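Spindle assembly abnormal protein 6 (Caenorhabditis elegans, PDB 3PYI) serves as the central scaffold of centrioles, its globular N-terminal domain, the part described here, linking coiled-coil homodimers into the inner ring that sets their ninefold symmetry. Local coordinates at residues A[18-23]-A[137-142]; A[51-56]-A[87-92]. The protein carries 1 engineered substitution. All blocks are in the same frame, centred on the assembly; numbering follows the deposited sequence. Where two conformers were deposited one is given.

Interaction 1 (A[18-23]-A[137-142]); sequences LLQPLS and IILDAE
Leu18 bends its CD1 over the neighbouring strand, where it fills the hollow between CG2 of Ile137, 3.8 Å away, and CG of Leu139, 3.9 Å away. With CG anti to the backbone N (chi1 173°), the leucine leans across its partner and also lays CD1 over Ile137 O. The axes of 18-21 and 137-139 come within 4.7 Å, running parallel. Between the two segments both backbone bonds are made by Leu19: its N gives a nearly straight bond to Ile137 O (2.8 Å), and its O receives Leu139 N; Ser17 adds another to Ile137. Past these bonds side-chain packing takes over: CB of Gln20 lies beside CB of Leu139, and then the Pro21 ring wedges in as a bump, CD on Leu139 O at 3.3 Å and CG against CB of Ala141 at 3.7 Å. With the ring cut back to an alanine here, CB of Ala141 and O of Leu139 would probably lose the CG and CD that pack on them, leaving a gap. Strand 7-23 is bonded on its other edge to strand 29-44, as strand 133-139 is to 145-152, which makes this the parallel join between the first and last strands of the sheet order; Phe65 packs on both Leu18 and Leu139.

Interaction 2 (A[51-56]-A[87-92]); sequences KELKFE and VDFDAF
Phe89, Asp90 and Phe92 reach across to every second residue of segment 51-56, on strand 51-58, in the PISA region of the SAS-6 N-terminal domain, whose fold is related to the XRCC4 head; here the loop between helices 73-83 and 92-100 packs against the beta-sheet. The loop is shaped first by Asp88, whose OD1 accepts the backbone N of Ala91 at 2.8 Å in an Asx motif, three residues on, just before helix 92-100 starts. Phe89 comes next. Its CG stands anti to the backbone N (chi1 -179°), which brings the ring up to the strand, running counter to the side chains of Lys51 and Leu53. CE1 of Phe89 rests on CB of Leu53 at 4.0 Å, while Lys51 O lies at the edge of the Phe89 ring, near its plane, 3.9 Å from CE2. Helix 73-83 adds Asn73 to the surroundings of this ring. Asp90 lies on the exposed side. Lys51, extended along its whole length, carries NZ past the Phe89 ring, and in one of the two conformers of Asp90, so with some doubt, it forms a salt bridge with Asp90 OD1 at 2.7 Å, on the anti side of that oxygen and 17° out of the carboxylate plane. A water accepts from Lys51 NZ while donating to Asp90 O. Beyond Ala91, which turns away from the strand, Phe92 reaches inward. Tyr76 and Phe162, the latter edge-to-face, meet its ring, and Ile156 of the second subunit packs on it, so this aromatic cluster extends to the dimer interface of the crystal assembly. CD2 of Leu53 meets the Phe92 ring in its plane, 3.8 Å from CD2 of Phe92, and CZ of Phe55 approaches CE2 of Phe92 obliquely at the same distance.

Both contacts use the same mixed sheet, on opposite sides of the chain's centre, with their own centres about 26 Å apart. Interaction 1 joins strand to strand: backbone bonds hold it, leucine and isoleucine side chains fill in beside them, and it is only partly buried, fading into loop. Interaction 2 sets a loop and the start of a helix on the sheet. Side chains do most of the work there, aromatic and aliphatic and largely buried, with one ion pair at the rim. In sequence, interaction 2 falls wholly between the two strands that interaction 1 brings together. Only interaction 2 is also touched by the second subunit.

Interaction 1 (A[18-23]-A[137-142])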
loop_
_atom_site.group_PDB
_atom_site.type_symbol
_atom_site.label_atom_id
_atom_site.label_comp_id
_atom_site.label_asym_id
_atom_site.label_seq_id
_atom_site.Cartn_x
_atom_site.Cartn_y
_atom_site.Cartn_z
ATOM N N LEU A 18 8.861 16.346 -6.442
ATOM C CA LEU A 18 7.935 17.413 -6.121
ATOM C C LEU A 18 6.915 17.501 -7.237
ATOM O O LEU A 18 7.279 17.628 -8.403
ATOM C CB LEU A 18 8.678 18.738 -5.998
ATOM C CG LEU A 18 7.802 19.977 -5.834
ATOM C CD1 LEU A 18 7.107 19.956 -4.482
ATOM C CD2 LEU A 18 8.645 21.240 -5.986
ATOM N N LEU A 19 5.637 17.409 -6.892
ATOM C CA LEU A 19 4.597 17.525 -7.898
ATOM C C LEU A 19 3.778 18.760 -7.585
ATOM O O LEU A 19 3.473 19.025 -6.433
ATOM C CB LEU A 19 3.695 16.290 -7.921
ATOM C CG LEU A 19 4.357 14.924 -7.728
ATOM C CD1 LEU A 19 3.324 13.805 -7.878
ATOM C CD2 LEU A 19 5.504 14.736 -8.692
ATOM N N GLN A 20 3.440 19.536 -8.608
ATOM C CA GLN A 20 2.615 20.716 -8.397
ATOM C C GLN A 20 1.818 21.040 -9.644
ATOM O O GLN A 20 2.212 20.679 -10.746
ATOM C CB GLN A 20 3.468 21.917 -7.977
ATOM C CG GLN A 20 4.502 22.330 -9.004
ATOM C CD GLN A 20 5.417 23.438 -8.514
ATOM O OE1 GLN A 20 6.637 23.278 -8.480
ATOM N NE2 GLN A 20 4.830 24.569 -8.138
ATOM N N PRO A 21 0.674 21.706 -9.468
ATOM C CA PRO A 21 -0.115 22.100 -10.635
ATOM C C PRO A 21 0.655 23.077 -11.529
ATOM O O PRO A 21 1.474 23.869 -11.052
ATOM C CB PRO A 21 -1.334 22.791 -10.014
ATOM C CG PRO A 21 -1.422 22.218 -8.612
ATOM C CD PRO A 21 0.003 22.032 -8.198
ATOM N N LEU A 22 0.385 23.019 -12.825
ATOM C CA LEU A 22 1.027 23.932 -13.771
ATOM C C LEU A 22 0.834 25.402 -13.379
ATOM O O LEU A 22 1.777 26.193 -13.451
ATOM C CB LEU A 22 0.536 23.668 -15.196
ATOM C CG LEU A 22 0.816 22.255 -15.718
ATOM C CD1 LEU A 22 0.215 22.056 -17.103
ATOM C CD2 LEU A 22 2.310 21.965 -15.739
ATOM N N SER A 23 -0.379 25.767 -12.965
ATOM C CA SER A 23 -0.627 27.101 -12.402
ATOM C C SER A 23 -1.939 27.142 -11.621
ATOM O O SER A 23 -2.631 26.128 -11.510
ATOM C CB SER A 23 -0.610 28.192 -13.483
ATOM O OG SER A 23 -1.856 28.294 -14.148
ATOM N N ILE A 137 6.374 14.835 -2.674
ATOM C CA ILE A 137 5.772 16.012 -2.078
ATOM C C ILE A 137 4.823 16.626 -3.079
ATOM O O ILE A 137 5.213 16.976 -4.185
ATOM C CB ILE A 137 6.808 17.032 -1.629
ATOM C CG1 ILE A 137 7.597 16.463 -0.443
ATOM C CG2 ILE A 137 6.112 18.322 -1.200
ATOM C CD1 ILE A 137 8.777 17.310 -0.039
ATOM N N ILE A 138 3.562 16.745 -2.700
ATOM C CA ILE A 138 2.573 17.272 -3.630
ATOM C C ILE A 138 2.040 18.612 -3.149
ATOM O O ILE A 138 1.438 18.696 -2.078
ATOM C CB ILE A 138 1.402 16.291 -3.803
ATOM C CG1 ILE A 138 1.942 14.876 -4.049
ATOM C CG2 ILE A 138 0.499 16.756 -4.939
ATOM C CD1 ILE A 138 0.883 13.790 -4.022
ATOM N N LEU A 139 2.268 19.661 -3.940
ATOM C CA LEU A 139 1.820 20.997 -3.564
ATOM C C LEU A 139 0.401 21.307 -4.002
ATOM O O LEU A 139 -0.060 20.874 -5.065
ATOM C CB LEU A 139 2.721 22.080 -4.149
ATOM C CG LEU A 139 4.096 22.253 -3.524
ATOM C CD1 LEU A 139 4.903 23.272 -4.331
ATOM C CD2 LEU A 139 3.955 22.681 -2.079
ATOM N N ASP A 140 -0.271 22.078 -3.153
ATOM C CA ASP A 140 -1.494 22.785 -3.491
ATOM C C ASP A 140 -1.158 23.732 -4.636
ATOM O O ASP A 140 -0.004 24.147 -4.770
ATOM C CB ASP A 140 -1.912 23.630 -2.281
ATOM C CG ASP A 140 -3.399 23.634 -2.057
ATOM O OD1 ASP A 140 -4.140 23.275 -2.995
ATOM O OD2 ASP A 140 -3.828 23.991 -0.940
ATOM N N ALA A 141 -2.150 24.108 -5.441
ATOM C CA ALA A 141 -1.910 25.085 -6.501
ATOM C C ALA A 141 -1.499 26.431 -5.908
ATOM O O ALA A 141 -0.671 27.144 -6.471
ATOM C CB ALA A 141 -3.139 25.242 -7.389
ATOM N N GLU A 142 -2.074 26.775 -4.762
ATOM C CA GLU A 142 -1.758 28.037 -4.100
ATOM C C GLU A 142 -0.643 27.894 -3.066
ATOM O O GLU A 142 -0.270 28.865 -2.413
ATOM C CB GLU A 142 -2.997 28.606 -3.411
ATOM C CG GLU A 142 -4.182 28.803 -4.325
ATOM C CD GLU A 142 -5.401 29.294 -3.580
ATOM O OE1 GLU A 142 -5.252 30.211 -2.749
ATOM O OE2 GLU A 142 -6.506 28.766 -3.825
#

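Interaction 2 (A[51-56]-A[87-92])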
loop_
_atom_site.group_PDB
_atom_site.type_symbol
_atom_site.label_atom_id
_atom_site.label_comp_id
_atom_site.label_asym_id
_atom_site.label_seq_id
_atom_site.Cartn_x
_atom_site.Cartn_y
_atom_site.Cartn_z
ATOM N N LYS A 51 2.944 14.972 24.462
ATOM C CA LYS A 51 3.986 14.803 23.472
ATOM C C LYS A 51 3.455 15.061 22.053
ATOM O O LYS A 51 2.373 14.596 21.685
ATOM C CB LYS A 51 4.562 13.393 23.556
ATOM C CG LYS A 51 5.642 13.086 22.524
ATOM C CD LYS A 51 6.025 11.616 22.610
ATOM C CE LYS A 51 7.187 11.291 21.708
ATOM N NZ LYS A 51 7.605 9.872 21.861
ATOM N N GLU A 52 4.228 15.809 21.270
ATOM C CA GLU A 52 3.893 16.092 19.877
ATOM C C GLU A 52 5.057 15.746 18.989
ATOM O O GLU A 52 6.217 15.948 19.347
ATOM C CB GLU A 52 3.581 17.576 19.667
ATOM C CG GLU A 52 2.174 17.976 20.041
ATOM C CD GLU A 52 1.962 19.475 19.959
ATOM O OE1 GLU A 52 2.964 20.231 19.937
ATOM O OE2 GLU A 52 0.789 19.900 19.928
ATOM N N LEU A 53 4.731 15.249 17.806
ATOM C CA LEU A 53 5.717 14.953 16.796
ATOM C C LEU A 53 5.578 16.017 15.700
ATOM O O LEU A 53 4.501 16.190 15.133
ATOM C CB LEU A 53 5.412 13.572 16.224
ATOM C CG LEU A 53 6.524 12.748 15.598
ATOM C CD1 LEU A 53 7.708 12.689 16.543
ATOM C CD2 LEU A 53 5.991 11.349 15.287
ATOM N N LYS A 54 6.653 16.737 15.408
ATOM C CA LYS A 54 6.583 17.799 14.402
ATOM C C LYS A 54 7.376 17.449 13.146
ATOM O O LYS A 54 8.559 17.095 13.218
ATOM C CB LYS A 54 7.062 19.146 14.967
ATOM C CG LYS A 54 6.804 20.335 14.029
ATOM C CD LYS A 54 7.176 21.664 14.674
ATOM C CE LYS A 54 6.600 22.852 13.906
ATOM N NZ LYS A 54 6.829 24.147 14.623
ATOM N N PHE A 55 6.713 17.539 11.997
ATOM C CA PHE A 55 7.383 17.379 10.702
ATOM C C PHE A 55 7.475 18.733 9.996
ATOM O O PHE A 55 6.466 19.439 9.883
ATOM C CB PHE A 55 6.607 16.415 9.805
ATOM C CG PHE A 55 6.612 15.009 10.287
ATOM C CD1 PHE A 55 5.808 14.624 11.355
ATOM C CD2 PHE A 55 7.400 14.060 9.663
ATOM C CE1 PHE A 55 5.814 13.318 11.803
ATOM C CE2 PHE A 55 7.407 12.751 10.102
ATOM C CZ PHE A 55 6.611 12.376 11.173
ATOM N N GLU A 56 8.680 19.087 9.534
ATOM C CA GLU A 56 8.920 20.354 8.840
ATOM C C GLU A 56 9.719 20.109 7.561
ATOM O O GLU A 56 10.754 19.432 7.584
ATOM C CB GLU A 56 9.706 21.348 9.722
ATOM C CG GLU A 56 9.126 21.619 11.097
ATOM C CD GLU A 56 10.011 22.559 11.921
ATOM O OE1 GLU A 56 10.000 23.785 11.648
ATOM O OE2 GLU A 56 10.722 22.070 12.834
ATOM N N VAL A 87 2.810 0.186 13.818
ATOM C CA VAL A 87 3.575 0.583 15.004
ATOM C C VAL A 87 2.842 1.667 15.768
ATOM O O VAL A 87 1.959 2.326 15.227
ATOM C CB VAL A 87 4.990 1.077 14.647
ATOM C CG1 VAL A 87 5.805 -0.066 14.032
ATOM C CG2 VAL A 87 4.923 2.295 13.703
ATOM N N ASP A 88 3.197 1.835 17.037
ATOM C CA ASP A 88 2.511 2.798 17.879
ATOM C C ASP A 88 3.140 4.176 17.723
ATOM O O ASP A 88 4.203 4.322 17.111
ATOM C CB ASP A 88 2.516 2.335 19.353
ATOM C CG ASP A 88 3.916 2.067 19.873
ATOM O OD1 ASP A 88 4.803 2.922 19.665
ATOM O OD2 ASP A 88 4.134 0.995 20.481
ATOM N N PHE A 89 2.480 5.179 18.293
ATOM C CA PHE A 89 2.914 6.567 18.181
ATOM C C PHE A 89 4.368 6.754 18.604
ATOM O O PHE A 89 5.140 7.437 17.927
ATOM C CB PHE A 89 1.984 7.450 19.014
ATOM C CG PHE A 89 2.314 8.913 18.968
ATOM C CD1 PHE A 89 2.452 9.580 17.753
ATOM C CD2 PHE A 89 2.451 9.636 20.144
ATOM C CE1 PHE A 89 2.743 10.943 17.715
ATOM C CE2 PHE A 89 2.739 10.994 20.121
ATOM C CZ PHE A 89 2.886 11.652 18.899
ATOM N N ASP A 90 4.751 6.133 19.715
ATOM C CA ASP A 90 6.103 6.317 20.225
ATOM C C ASP A 90 7.160 5.661 19.342
ATOM O O ASP A 90 8.268 6.171 19.235
ATOM C CB ASP A 90 6.225 5.839 21.671
ATOM C CG ASP A 90 5.544 6.774 22.658
ATOM O OD1 ASP A 90 5.756 8.001 22.584
ATOM O OD2 ASP A 90 4.796 6.275 23.523
ATOM N N ALA A 91 6.820 4.552 18.695
ATOM C CA ALA A 91 7.776 3.877 17.818
ATOM C C ALA A 91 7.856 4.498 16.405
ATOM O O ALA A 91 8.883 4.395 15.736
ATOM C CB ALA A 91 7.454 2.372 17.739
ATOM N N PHE A 92 6.766 5.124 15.970
ATOM C CA PHE A 92 6.622 5.624 14.596
ATOM C C PHE A 92 7.867 6.369 14.088
ATOM O O PHE A 92 8.468 5.959 13.106
ATOM C CB PHE A 92 5.340 6.473 14.483
ATOM C CG PHE A 92 5.096 7.101 13.112
ATOM C CD1 PHE A 92 4.854 6.317 11.977
ATOM C CD2 PHE A 92 5.027 8.483 12.985
ATOM C CE1 PHE A 92 4.591 6.916 10.754
ATOM C CE2 PHE A 92 4.774 9.081 11.761
ATOM C CZ PHE A 92 4.557 8.299 10.643
HETATM O O HOH W 1 9.211 8.504 20.102
#